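Long-range contacts in cellulase (PDB 3WX5), which probably hydrolyses internal beta-1,4-glucosidic bonds of cellulose, as an endoglucanase of glycoside hydrolase family 12: residues P18-C23 with I53-G58; D24-R29 with I39-G44; E46-I51 with L62-H67. One frame throughout, in Å; residues are numbered along the deposited sequence.

Interaction 1: P18-C23 with I53-G58; sequences PTATVC and IGLETG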
ATOM      1  N   PRO A  18      -8.077  15.982 -16.103  1.00 25.30           N
ATOM      2  CA  PRO A  18      -6.927  16.827 -15.726  1.00 25.75           C
ATOM      3  C   PRO A  18      -5.868  15.990 -15.015  1.00 25.96           C
ATOM      4  O   PRO A  18      -6.215  15.051 -14.281  1.00 23.69           O
ATOM      5  CB  PRO A  18      -7.526  17.816 -14.716  1.00 24.66           C
ATOM      6  CG  PRO A  18      -9.003  17.727 -14.907  1.00 29.06           C
ATOM      7  CD  PRO A  18      -9.287  16.334 -15.348  1.00 25.03           C
ATOM      8  N   THR A  19      -4.598  16.310 -15.239  1.00 24.09           N
ATOM      9  CA  THR A  19      -3.511  15.585 -14.603  1.00 24.37           C
ATOM     10  C   THR A  19      -2.544  16.599 -14.016  1.00 24.83           C
ATOM     11  O   THR A  19      -2.565  17.771 -14.401  1.00 22.73           O
ATOM     12  CB  THR A  19      -2.768  14.663 -15.612  1.00 25.38           C
ATOM     13  OG1 THR A  19      -2.200  15.462 -16.657  1.00 26.85           O
ATOM     14  CG2 THR A  19      -3.720  13.649 -16.242  1.00 21.44           C
ATOM     15  N   ALA A  20      -1.749  16.159 -13.041  1.00 23.67           N
ATOM     16  CA  ALA A  20      -0.580  16.894 -12.554  1.00 23.19           C
ATOM     17  C   ALA A  20       0.649  15.987 -12.520  1.00 23.78           C
ATOM     18  O   ALA A  20       0.527  14.787 -12.268  1.00 21.73           O
ATOM     19  CB  ALA A  20      -0.854  17.458 -11.169  1.00 23.79           C
ATOM     20  N   THR A  21       1.825  16.559 -12.791  1.00 22.07           N
ATOM     21  CA  THR A  21       3.064  15.776 -12.804  1.00 21.22           C
ATOM     22  C   THR A  21       3.857  16.144 -11.573  1.00 21.84           C
ATOM     23  O   THR A  21       4.288  17.288 -11.431  1.00 22.25           O
ATOM     24  CB  THR A  21       3.926  16.048 -14.071  1.00 22.59           C
ATOM     25  OG1 THR A  21       3.179  15.686 -15.244  1.00 22.32           O
ATOM     26  CG2 THR A  21       5.216  15.195 -14.033  1.00 21.09           C
ATOM     27  N   VAL A  22       3.958  15.208 -10.635  1.00 17.96           N
ATOM     28  CA  VAL A  22       4.468  15.513  -9.291  1.00 18.09           C
ATOM     29  C   VAL A  22       5.831  14.858  -9.139  1.00 19.87           C
ATOM     30  O   VAL A  22       5.936  13.627  -9.279  1.00 16.73           O
ATOM     31  CB  VAL A  22       3.520  14.923  -8.206  1.00 17.82           C
ATOM     32  CG1 VAL A  22       4.143  14.991  -6.816  1.00 16.09           C
ATOM     33  CG2 VAL A  22       2.135  15.627  -8.243  1.00 19.09           C
ATOM     34  N   CYS A  23       6.862  15.662  -8.838  1.00 20.08           N
ATOM     35  CA  CYS A  23       8.243  15.162  -8.763  1.00 20.68           C
ATOM     36  C   CYS A  23       8.914  15.379  -7.409  1.00 19.60           C
ATOM     37  O   CYS A  23      10.017  14.858  -7.172  1.00 19.54           O
ATOM     38  CB  CYS A  23       9.134  15.761  -9.873  1.00 21.75           C
ATOM     39  SG  CYS A  23       8.547  15.524 -11.579  1.00 20.53           S
ATOM     40  N   ILE A  53      -0.435  12.194 -12.423  1.00 15.82           N
ATOM     41  CA  ILE A  53      -1.616  11.835 -11.612  1.00 16.45           C
ATOM     42  C   ILE A  53      -2.911  12.369 -12.223  1.00 16.82           C
ATOM     43  O   ILE A  53      -3.078  13.589 -12.397  1.00 17.31           O
ATOM     44  CB  ILE A  53      -1.542  12.422 -10.179  1.00 16.22           C
ATOM     45  CG1 ILE A  53      -0.191  12.124  -9.531  1.00 15.36           C
ATOM     46  CG2 ILE A  53      -2.654  11.814  -9.298  1.00 15.91           C
ATOM     47  CD1 ILE A  53      -0.001  12.834  -8.206  1.00 17.13           C
ATOM     48  N   GLY A  54      -3.866  11.472 -12.431  1.00 14.90           N
ATOM     49  CA  GLY A  54      -5.206  11.865 -12.861  1.00 17.02           C
ATOM     50  C   GLY A  54      -5.968  12.400 -11.661  1.00 16.39           C
ATOM     51  O   GLY A  54      -6.129  11.709 -10.659  1.00 16.21           O
ATOM     52  N   LEU A  55      -6.359  13.668 -11.711  1.00 18.11           N
ATOM     53  CA  LEU A  55      -6.960  14.297 -10.535  1.00 17.59           C
ATOM     54  C   LEU A  55      -8.364  13.792 -10.170  1.00 17.45           C
ATOM     55  O   LEU A  55      -8.792  13.933  -9.024  1.00 19.92           O
ATOM     56  CB  LEU A  55      -6.952  15.827 -10.673  1.00 17.97           C
ATOM     57  CG  LEU A  55      -5.551  16.429 -10.749  1.00 19.70           C
ATOM     58  CD1 LEU A  55      -5.596  17.945 -11.017  1.00 22.67           C
ATOM     59  CD2 LEU A  55      -4.722  16.084  -9.515  1.00 17.73           C
ATOM     60  N   GLU A  56      -9.079  13.214 -11.133  1.00 17.24           N
ATOM     61  CA  GLU A  56     -10.423  12.702 -10.869  1.00 19.23           C
ATOM     62  C   GLU A  56     -10.402  11.247 -10.389  1.00 19.96           C
ATOM     63  O   GLU A  56     -11.130  10.892  -9.474  1.00 22.10           O
ATOM     64  CB  GLU A  56     -11.308  12.857 -12.116  1.00 19.02           C
ATOM     65  CG  GLU A  56     -11.715  14.326 -12.371  1.00 25.24           C
ATOM     66  CD  GLU A  56     -12.240  14.578 -13.792  1.00 33.04           C
ATOM     67  OE1 GLU A  56     -12.516  13.601 -14.522  1.00 34.08           O
ATOM     68  OE2 GLU A  56     -12.437  15.761 -14.152  1.00 34.03           O
ATOM     69  N   THR A  57      -9.613  10.409 -11.059  1.00 19.26           N
ATOM     70  CA  THR A  57      -9.577   8.979 -10.764  1.00 18.59           C
ATOM     71  C   THR A  57      -8.519   8.638  -9.718  1.00 19.15           C
ATOM     72  O   THR A  57      -8.564   7.566  -9.103  1.00 20.69           O
ATOM     73  CB  THR A  57      -9.261   8.179 -12.021  1.00 20.35           C
ATOM     74  OG1 THR A  57      -7.961   8.549 -12.502  1.00 21.22           O
ATOM     75  CG2 THR A  57     -10.318   8.435 -13.108  1.00 17.59           C
ATOM     76  N   GLY A  58      -7.502   9.486  -9.609  1.00 17.62           N
ATOM     77  CA  GLY A  58      -6.310   9.134  -8.856  1.00 15.08           C
ATOM     78  C   GLY A  58      -5.400   8.142  -9.551  1.00 15.07           C
ATOM     79  O   GLY A  58      -4.351   7.788  -8.999  1.00 16.16           O
TER
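V22 and I53 form the apolar centre of this contact, CG2 of V22 lying 3.5 Å from CD1 of I53. The setting is the margin of the six-stranded antiparallel sheet of the family 12 beta-jelly roll, where strand 19-22 is the outermost strand and pairs with the end of strand 49-54. I53 carries CG1 beside its own backbone N (chi1 -49°) and runs extended from there, which brings CD1 out to the valine. R29 and V31 of strand 28-31, in the other sheet, pack against I53 as well. Beyond this centre, A20 and I53 make an antiparallel hydrogen-bonded pair, with I53 N giving to A20 O at 2.8 Å and A20 N giving back to I53 O at 3.0 Å. T19 faces G54 in the next, non-hydrogen-bonded pair, and T19 CA makes a C-H...O contact with I53 O. L55 spreads its two methyls along the outer strand, CD1 toward P18 CB (4.2 Å) and CD2 toward A20 CB (4.4 Å). Where the chain leaves the strand, L55 N meets P18 O in a nearly straight bond of 2.9 Å (172° at the hydrogen). The polar edge follows: E17 accepts from the backbone N of E56 and pairs with T57 OG1. The E56 side chain crosses the proline ring at about a right angle, its OE2 resting 3.4 Å from P18 CD.

Interaction 2: D24-R29 with I39-G44; sequences DRWGSR and INNVWG
R25 reaches across to the carbonyl of V42 with its guanidinium edge-on: NE gives a short, straight bond to V42 O (2.7 Å, 172°), lying in the guanidinium plane and nearly along the C=O axis. NH2 adds weak bonds to the same oxygen and to W43 O. W26 lies alongside, CZ2 over one face of the guanidinium and R25 CG over the rim of the indole. Its CH2 touches W43 CB at 3.7 Å, the two side chains meeting at a slant. At the first residue of the type I turn D24-G27, N40 swings CG away from its backbone N (chi1 -156°), and ND2 meets D24 O at 3.0 Å from above the carbonyl plane. G27 N takes that oxygen from the opposite face; N40 OD1 accepts from Q49 NE2. Leucine in place of R25 would probably leave V42 O without its strong donor and W43 O without its weak one, letting this loop shift against the turn. Backbone bonds from V42 N to R25 O and N40 N to G27 O complete the join: beyond the S28-I39 strand pair, turn and loop are held mainly by N-H donors to carbonyl oxygens, with little apolar packing.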
ATOM      1  N   ASP A  24       8.292  16.192  -6.552  1.00 20.55           N
ATOM      2  CA  ASP A  24       8.807  16.465  -5.210  1.00 19.62           C
ATOM      3  C   ASP A  24       8.899  15.143  -4.462  1.00 19.58           C
ATOM      4  O   ASP A  24       7.988  14.334  -4.523  1.00 18.68           O
ATOM      5  CB  ASP A  24       7.844  17.413  -4.456  1.00 21.66           C
ATOM      6  CG  ASP A  24       8.349  17.804  -3.063  1.00 27.67           C
ATOM      7  OD1 ASP A  24       9.266  17.157  -2.504  1.00 35.47           O
ATOM      8  OD2 ASP A  24       7.804  18.776  -2.497  1.00 34.13           O
ATOM      9  N   ARG A  25      10.000  14.933  -3.750  1.00 20.10           N
ATOM     10  CA  ARG A  25      10.193  13.704  -2.984  1.00 20.62           C
ATOM     11  C   ARG A  25       9.008  13.409  -2.045  1.00 20.28           C
ATOM     12  O   ARG A  25       8.564  12.255  -1.941  1.00 19.04           O
ATOM     13  CB  ARG A  25      11.544  13.765  -2.252  1.00 21.72           C
ATOM     14  CG  ARG A  25      11.584  13.205  -0.869  1.00 25.49           C
ATOM     15  CD  ARG A  25      13.039  13.101  -0.396  1.00 27.89           C
ATOM     16  NE  ARG A  25      13.276  11.805   0.230  1.00 28.57           N
ATOM     17  CZ  ARG A  25      14.162  11.575   1.191  1.00 31.82           C
ATOM     18  NH1 ARG A  25      14.990  12.534   1.590  1.00 32.38           N
ATOM     19  NH2 ARG A  25      14.252  10.365   1.723  1.00 32.83           N
ATOM     20  N   TRP A  26       8.405  14.466  -1.499  1.00 18.18           N
ATOM     21  CA  TRP A  26       7.220  14.325  -0.657  1.00 19.65           C
ATOM     22  C   TRP A  26       5.944  14.923  -1.258  1.00 18.08           C
ATOM     23  O   TRP A  26       5.000  15.274  -0.541  1.00 17.83           O
ATOM     24  CB  TRP A  26       7.471  14.872   0.756  1.00 20.06           C
ATOM     25  CG  TRP A  26       8.725  14.340   1.401  1.00 22.30           C
ATOM     26  CD1 TRP A  26       9.873  15.040   1.655  1.00 26.51           C
ATOM     27  CD2 TRP A  26       8.936  13.027   1.941  1.00 23.13           C
ATOM     28  NE1 TRP A  26      10.811  14.224   2.245  1.00 25.51           N
ATOM     29  CE2 TRP A  26      10.257  12.990   2.449  1.00 26.36           C
ATOM     30  CE3 TRP A  26       8.163  11.864   1.996  1.00 25.16           C
ATOM     31  CZ2 TRP A  26      10.807  11.845   3.025  1.00 20.22           C
ATOM     32  CZ3 TRP A  26       8.725  10.717   2.561  1.00 21.78           C
ATOM     33  CH2 TRP A  26      10.002  10.741   3.128  1.00 21.50           C
ATOM     34  N   GLY A  27       5.876  14.946  -2.580  1.00 16.85           N
ATOM     35  CA  GLY A  27       4.786  15.622  -3.268  1.00 15.39           C
ATOM     36  C   GLY A  27       3.517  14.798  -3.165  1.00 17.12           C
ATOM     37  O   GLY A  27       3.577  13.581  -2.917  1.00 14.69           O
ATOM     38  N   SER A  28       2.370  15.479  -3.199  1.00 14.44           N
ATOM     39  CA  SER A  28       1.072  14.789  -3.109  1.00 15.78           C
ATOM     40  C   SER A  28      -0.028  15.544  -3.860  1.00 17.15           C
ATOM     41  O   SER A  28       0.096  16.759  -4.126  1.00 15.73           O
ATOM     42  CB  SER A  28       0.665  14.645  -1.644  1.00 16.76           C
ATOM     43  OG  SER A  28       0.446  15.937  -1.074  1.00 19.03           O
ATOM     44  N   ARG A  29      -1.126  14.847  -4.147  1.00 15.82           N
ATOM     45  CA  ARG A  29      -2.345  15.494  -4.648  1.00 16.71           C
ATOM     46  C   ARG A  29      -3.576  14.842  -4.033  1.00 17.57           C
ATOM     47  O   ARG A  29      -3.653  13.616  -3.927  1.00 14.06           O
ATOM     48  CB  ARG A  29      -2.457  15.382  -6.180  1.00 16.38           C
ATOM     49  CG  ARG A  29      -1.470  16.276  -6.978  1.00 16.72           C
ATOM     50  CD  ARG A  29      -1.821  17.791  -6.904  1.00 15.65           C
ATOM     51  NE  ARG A  29      -0.967  18.603  -7.782  1.00 19.07           N
ATOM     52  CZ  ARG A  29       0.280  18.970  -7.492  1.00 22.01           C
ATOM     53  NH1 ARG A  29       0.862  18.535  -6.384  1.00 21.47           N
ATOM     54  NH2 ARG A  29       0.969  19.739  -8.332  1.00 23.02           N
ATOM     55  N   ILE A  39       0.572  10.019  -3.419  1.00 11.87           N
ATOM     56  CA  ILE A  39       1.825  10.533  -2.862  1.00 11.88           C
ATOM     57  C   ILE A  39       2.973  10.007  -3.694  1.00 13.97           C
ATOM     58  O   ILE A  39       2.984   8.820  -4.049  1.00 12.12           O
ATOM     59  CB  ILE A  39       2.002  10.122  -1.368  1.00 13.25           C
ATOM     60  CG1 ILE A  39       1.699   8.627  -1.149  1.00 12.71           C
ATOM     61  CG2 ILE A  39       1.123  10.994  -0.452  1.00 10.49           C
ATOM     62  CD1 ILE A  39       2.015   8.141   0.284  1.00 10.20           C
ATOM     63  N   ASN A  40       3.932  10.879  -4.014  1.00 12.62           N
ATOM     64  CA  ASN A  40       5.132  10.456  -4.718  1.00 12.35           C
ATOM     65  C   ASN A  40       5.994   9.602  -3.794  1.00 11.87           C
ATOM     66  O   ASN A  40       6.481   8.520  -4.182  1.00 12.32           O
ATOM     67  CB  ASN A  40       5.912  11.681  -5.244  1.00 12.83           C
ATOM     68  CG  ASN A  40       6.799  11.354  -6.444  1.00 13.50           C
ATOM     69  OD1 ASN A  40       6.478  10.487  -7.260  1.00 13.56           O
ATOM     70  ND2 ASN A  40       7.907  12.097  -6.582  1.00 11.92           N
ATOM     71  N   ASN A  41       6.179  10.083  -2.579  1.00 10.77           N
ATOM     72  CA  ASN A  41       6.640   9.247  -1.468  1.00 12.16           C
ATOM     73  C   ASN A  41       7.979   8.551  -1.738  1.00 13.37           C
ATOM     74  O   ASN A  41       8.100   7.323  -1.571  1.00 13.67           O
ATOM     75  CB  ASN A  41       5.554   8.204  -1.122  1.00 11.77           C
ATOM     76  CG  ASN A  41       5.813   7.503   0.221  1.00 14.78           C
ATOM     77  OD1 ASN A  41       6.405   8.087   1.137  1.00 13.80           O
ATOM     78  ND2 ASN A  41       5.340   6.256   0.348  1.00  9.12           N
ATOM     79  N   VAL A  42       9.000   9.333  -2.099  1.00 13.02           N
ATOM     80  CA  VAL A  42      10.353   8.805  -2.286  1.00 13.37           C
ATOM     81  C   VAL A  42      11.073   8.759  -0.925  1.00 15.20           C
ATOM     82  O   VAL A  42      11.985   9.541  -0.644  1.00 13.71           O
ATOM     83  CB  VAL A  42      11.152   9.609  -3.362  1.00 14.44           C
ATOM     84  CG1 VAL A  42      12.469   8.868  -3.736  1.00 11.52           C
ATOM     85  CG2 VAL A  42      10.265   9.748  -4.635  1.00 15.33           C
ATOM     86  N   TRP A  43      10.636   7.823  -0.079  1.00 16.26           N
ATOM     87  CA  TRP A  43      11.017   7.845   1.328  1.00 16.55           C
ATOM     88  C   TRP A  43      12.407   7.280   1.624  1.00 15.68           C
ATOM     89  O   TRP A  43      13.011   7.631   2.628  1.00 17.20           O
ATOM     90  CB  TRP A  43       9.940   7.176   2.197  1.00 16.42           C
ATOM     91  CG  TRP A  43       9.741   5.727   1.921  1.00 16.88           C
ATOM     92  CD1 TRP A  43       8.731   5.146   1.176  1.00 15.41           C
ATOM     93  CD2 TRP A  43      10.535   4.648   2.428  1.00 14.98           C
ATOM     94  NE1 TRP A  43       8.878   3.764   1.183  1.00 14.38           N
ATOM     95  CE2 TRP A  43       9.956   3.442   1.968  1.00 14.73           C
ATOM     96  CE3 TRP A  43      11.651   4.583   3.276  1.00 16.98           C
ATOM     97  CZ2 TRP A  43      10.506   2.186   2.265  1.00 14.45           C
ATOM     98  CZ3 TRP A  43      12.198   3.339   3.562  1.00 14.50           C
ATOM     99  CH2 TRP A  43      11.616   2.157   3.070  1.00 18.62           C
ATOM    100  N   GLY A  44      12.944   6.464   0.715  1.00 13.86           N
ATOM    101  CA  GLY A  44      14.143   5.695   0.988  1.00 15.37           C
ATOM    102  C   GLY A  44      15.391   6.037   0.177  1.00 14.96           C
ATOM    103  O   GLY A  44      16.383   5.303   0.237  1.00 16.22           O
TER
HETATM  104  O   HOH W   1       4.916  12.033  -0.909  1.00 14.48           O

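Interaction 3: E46-I51 with L62-H67; sequences ETAQCI and LTRAEH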
ATOM      1  N   GLU A  46      17.372   9.527  -2.528  0.50 10.68           N
ATOM      2  CA  GLU A  46      17.359  10.892  -3.036  0.50 11.59           C
ATOM      3  C   GLU A  46      17.297  10.911  -4.556  0.50  9.97           C
ATOM      4  O   GLU A  46      17.319  11.969  -5.168  0.50  8.98           O
ATOM      5  CB  GLU A  46      18.606  11.638  -2.573  0.50 10.68           C
ATOM      6  CG  GLU A  46      19.025  11.306  -1.154  0.50 15.13           C
ATOM      7  CD  GLU A  46      19.226  12.530  -0.306  0.50 25.92           C
ATOM      8  OE1 GLU A  46      18.624  13.574  -0.617  0.50 29.10           O
ATOM      9  OE2 GLU A  46      19.971  12.444   0.692  0.50 30.26           O
ATOM     10  N   THR A  47      17.281   9.731  -5.158  1.00 13.09           N
ATOM     11  CA  THR A  47      17.046   9.595  -6.620  1.00 14.47           C
ATOM     12  C   THR A  47      15.704  10.145  -7.134  1.00 15.51           C
ATOM     13  O   THR A  47      14.680  10.135  -6.438  1.00 15.19           O
ATOM     14  CB  THR A  47      17.274   8.144  -7.118  1.00 14.96           C
ATOM     15  OG1 THR A  47      16.678   7.212  -6.188  1.00 13.71           O
ATOM     16  CG2 THR A  47      18.771   7.867  -7.166  1.00 14.83           C
ATOM     17  N   ALA A  48      15.704  10.587  -8.391  1.00 14.09           N
ATOM     18  CA  ALA A  48      14.579  11.307  -8.936  1.00 14.09           C
ATOM     19  C   ALA A  48      13.414  10.375  -9.302  1.00 13.17           C
ATOM     20  O   ALA A  48      13.604   9.290  -9.873  1.00 14.27           O
ATOM     21  CB  ALA A  48      15.019  12.126 -10.169  1.00 15.85           C
ATOM     22  N   GLN A  49      12.216  10.894  -9.112  1.00 12.12           N
ATOM     23  CA  GLN A  49      10.994  10.191  -9.526  1.00 11.48           C
ATOM     24  C   GLN A  49       9.893  11.194  -9.797  1.00 13.21           C
ATOM     25  O   GLN A  49       9.655  12.088  -8.982  1.00 13.30           O
ATOM     26  CB  GLN A  49      10.549   9.232  -8.413  1.00 12.31           C
ATOM     27  CG  GLN A  49       9.280   8.459  -8.716  1.00 11.06           C
ATOM     28  CD  GLN A  49       8.811   7.690  -7.474  1.00 13.60           C
ATOM     29  OE1 GLN A  49       9.483   6.779  -7.012  1.00 12.69           O
ATOM     30  NE2 GLN A  49       7.744   8.164  -6.862  1.00  9.40           N
ATOM     31  N   CYS A  50       9.172  10.989 -10.893  1.00 12.98           N
ATOM     32  CA  CYS A  50       7.954  11.747 -11.169  1.00 15.52           C
ATOM     33  C   CYS A  50       6.785  10.815 -11.411  1.00 14.61           C
ATOM     34  O   CYS A  50       6.945   9.759 -12.003  1.00 13.56           O
ATOM     35  CB  CYS A  50       8.124  12.633 -12.409  1.00 14.91           C
ATOM     36  SG  CYS A  50       9.494  13.823 -12.232  1.00 19.88           S
ATOM     37  N   ILE A  51       5.601  11.224 -10.962  1.00 12.65           N
ATOM     38  CA  ILE A  51       4.373  10.531 -11.357  1.00 13.15           C
ATOM     39  C   ILE A  51       3.396  11.502 -12.012  1.00 15.94           C
ATOM     40  O   ILE A  51       3.222  12.637 -11.538  1.00 16.45           O
ATOM     41  CB  ILE A  51       3.685   9.833 -10.146  1.00 13.44           C
ATOM     42  CG1 ILE A  51       3.447  10.813  -8.987  1.00 13.18           C
ATOM     43  CG2 ILE A  51       4.567   8.650  -9.676  1.00 13.98           C
ATOM     44  CD1 ILE A  51       2.759  10.167  -7.735  1.00 15.54           C
ATOM     45  N   LEU A  62       4.266   6.144 -13.390  1.00 13.53           N
ATOM     46  CA  LEU A  62       5.662   6.578 -13.148  1.00 13.40           C
ATOM     47  C   LEU A  62       6.228   7.061 -14.491  1.00 13.06           C
ATOM     48  O   LEU A  62       6.428   6.253 -15.420  1.00 13.35           O
ATOM     49  CB  LEU A  62       6.512   5.417 -12.617  1.00 12.61           C
ATOM     50  CG  LEU A  62       6.450   5.132 -11.106  1.00 17.16           C
ATOM     51  CD1 LEU A  62       7.186   6.206 -10.275  1.00 13.82           C
ATOM     52  CD2 LEU A  62       5.003   4.975 -10.636  1.00 17.07           C
ATOM     53  N   THR A  63       6.474   8.362 -14.593  1.00 14.43           N
ATOM     54  CA  THR A  63       7.049   8.920 -15.816  1.00 15.08           C
ATOM     55  C   THR A  63       8.548   9.084 -15.702  1.00 16.91           C
ATOM     56  O   THR A  63       9.247   9.247 -16.716  1.00 17.25           O
ATOM     57  CB  THR A  63       6.419  10.283 -16.193  1.00 16.00           C
ATOM     58  OG1 THR A  63       6.632  11.208 -15.134  1.00 16.20           O
ATOM     59  CG2 THR A  63       4.918  10.134 -16.462  1.00 15.85           C
ATOM     60  N   ARG A  64       9.052   9.042 -14.472  1.00 14.80           N
ATOM     61  CA  ARG A  64      10.492   9.085 -14.242  1.00 15.42           C
ATOM     62  C   ARG A  64      10.829   8.317 -12.977  1.00 14.13           C
ATOM     63  O   ARG A  64      10.195   8.532 -11.949  1.00 14.72           O
ATOM     64  CB  ARG A  64      10.956  10.534 -14.102  1.00 16.58           C
ATOM     65  CG  ARG A  64      12.470  10.712 -14.020  1.00 19.86           C
ATOM     66  CD  ARG A  64      12.834  12.190 -13.809  1.00 23.57           C
ATOM     67  NE  ARG A  64      14.285  12.365 -13.719  1.00 34.03           N
ATOM     68  CZ  ARG A  64      14.897  13.545 -13.645  1.00 36.91           C
ATOM     69  NH1 ARG A  64      14.184  14.662 -13.716  1.00 41.05           N
ATOM     70  NH2 ARG A  64      16.223  13.605 -13.552  1.00 32.61           N
ATOM     71  N   ALA A  65      11.780   7.386 -13.062  1.00 14.65           N
ATOM     72  CA  ALA A  65      12.230   6.696 -11.861  1.00 15.23           C
ATOM     73  C   ALA A  65      13.676   6.274 -11.976  1.00 13.86           C
ATOM     74  O   ALA A  65      13.992   5.295 -12.625  1.00 16.18           O
ATOM     75  CB  ALA A  65      11.326   5.470 -11.559  1.00 14.64           C
ATOM     76  N   GLU A  66      14.559   7.028 -11.339  1.00 15.11           N
ATOM     77  CA  GLU A  66      15.974   6.769 -11.479  1.00 16.48           C
ATOM     78  C   GLU A  66      16.610   6.032 -10.318  1.00 17.12           C
ATOM     79  O   GLU A  66      17.820   6.116 -10.106  1.00 15.27           O
ATOM     80  CB  GLU A  66      16.696   8.074 -11.775  1.00 16.50           C
ATOM     81  CG  GLU A  66      16.202   8.612 -13.112  1.00 22.11           C
ATOM     82  CD  GLU A  66      16.787   9.958 -13.452  1.00 34.20           C
ATOM     83  OE1 GLU A  66      17.557  10.506 -12.622  1.00 33.29           O
ATOM     84  OE2 GLU A  66      16.504  10.442 -14.572  1.00 34.01           O
ATOM     85  N   HIS A  67      15.837   5.168  -9.673  1.00 14.18           N
ATOM     86  CA  HIS A  67      16.307   4.568  -8.441  1.00 12.59           C
ATOM     87  C   HIS A  67      17.293   3.466  -8.728  1.00 12.06           C
ATOM     88  O   HIS A  67      17.145   2.709  -9.708  1.00 12.28           O
ATOM     89  CB  HIS A  67      15.131   4.019  -7.629  1.00 12.51           C
ATOM     90  CG  HIS A  67      14.058   5.022  -7.399  1.00 11.50           C
ATOM     91  ND1 HIS A  67      14.317   6.257  -6.851  1.00 14.45           N
ATOM     92  CD2 HIS A  67      12.739   5.011  -7.711  1.00  7.79           C
ATOM     93  CE1 HIS A  67      13.203   6.972  -6.843  1.00 12.31           C
ATOM     94  NE2 HIS A  67      12.215   6.211  -7.286  1.00 10.99           N
TER
HETATM   95  O   HOH W   2      18.213  10.808  -9.914  1.00 17.45           O
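C50 and R64 form an antiparallel hydrogen-bonded pair between Q49-A65 and I51-L62, the register slipping by one residue because T63 and R64 both face C50. This is a classic beta bulge in the hairpin of strands 49-54 and 60-65, part of the jelly-roll sheet, and it falls where the second strand turns a corner. C50 O takes T63 N at 3.0 Å and R64 N more weakly, while C50 N gives to R64 O. On the buried face, Q49 runs out extended as far as CD, CG anti to the backbone N (chi1 179°), and passes L62, whose CD1 lies 3.4 Å from Q49 CG. L62 CD1 also meets I51 CG2 at 3.6 Å, side chain beside side chain. The amide of Q49 stands nearly perpendicular to the H67 ring (80°) and receives NE2 of H67 on OE1 at 2.8 Å, close to the ring plane; its NE2 is taken by N40. T47 OG1 closes on H67 ND1 at 2.6 Å, so the imidazole is held at both nitrogens and its rotation is fixed. On the face of C50 and R64, the extended R64 passes C50 SG, lays one face of its guanidinium over A48 CB, and forms a salt bridge with E66. A water joins E66 OE1 to A48 N, the latter giving to it at 2.9 Å.

How the interactions relate
Interactions 1 and 3 share strand 49-54, taking its two edges: 18-23 pairs with its end, 62-67 with its beginning. The C23-C50 disulfide and a probable hydrogen bond from V22 N to I51 O tie them together. Interaction 2 belongs to the other sheet and its loops, and packs against both, through V22 on G27 for interaction 1 and through N40 and Q49 for interaction 3. Each contact is part core, part surface. Interaction 1 has the smallest interface and relies on regular strand pairing with apolar contacts; interaction 2 replaces strand regularity with side-chain donors to carbonyls; interaction 3, the largest, combines a buried polar chain with an exposed salt bridge.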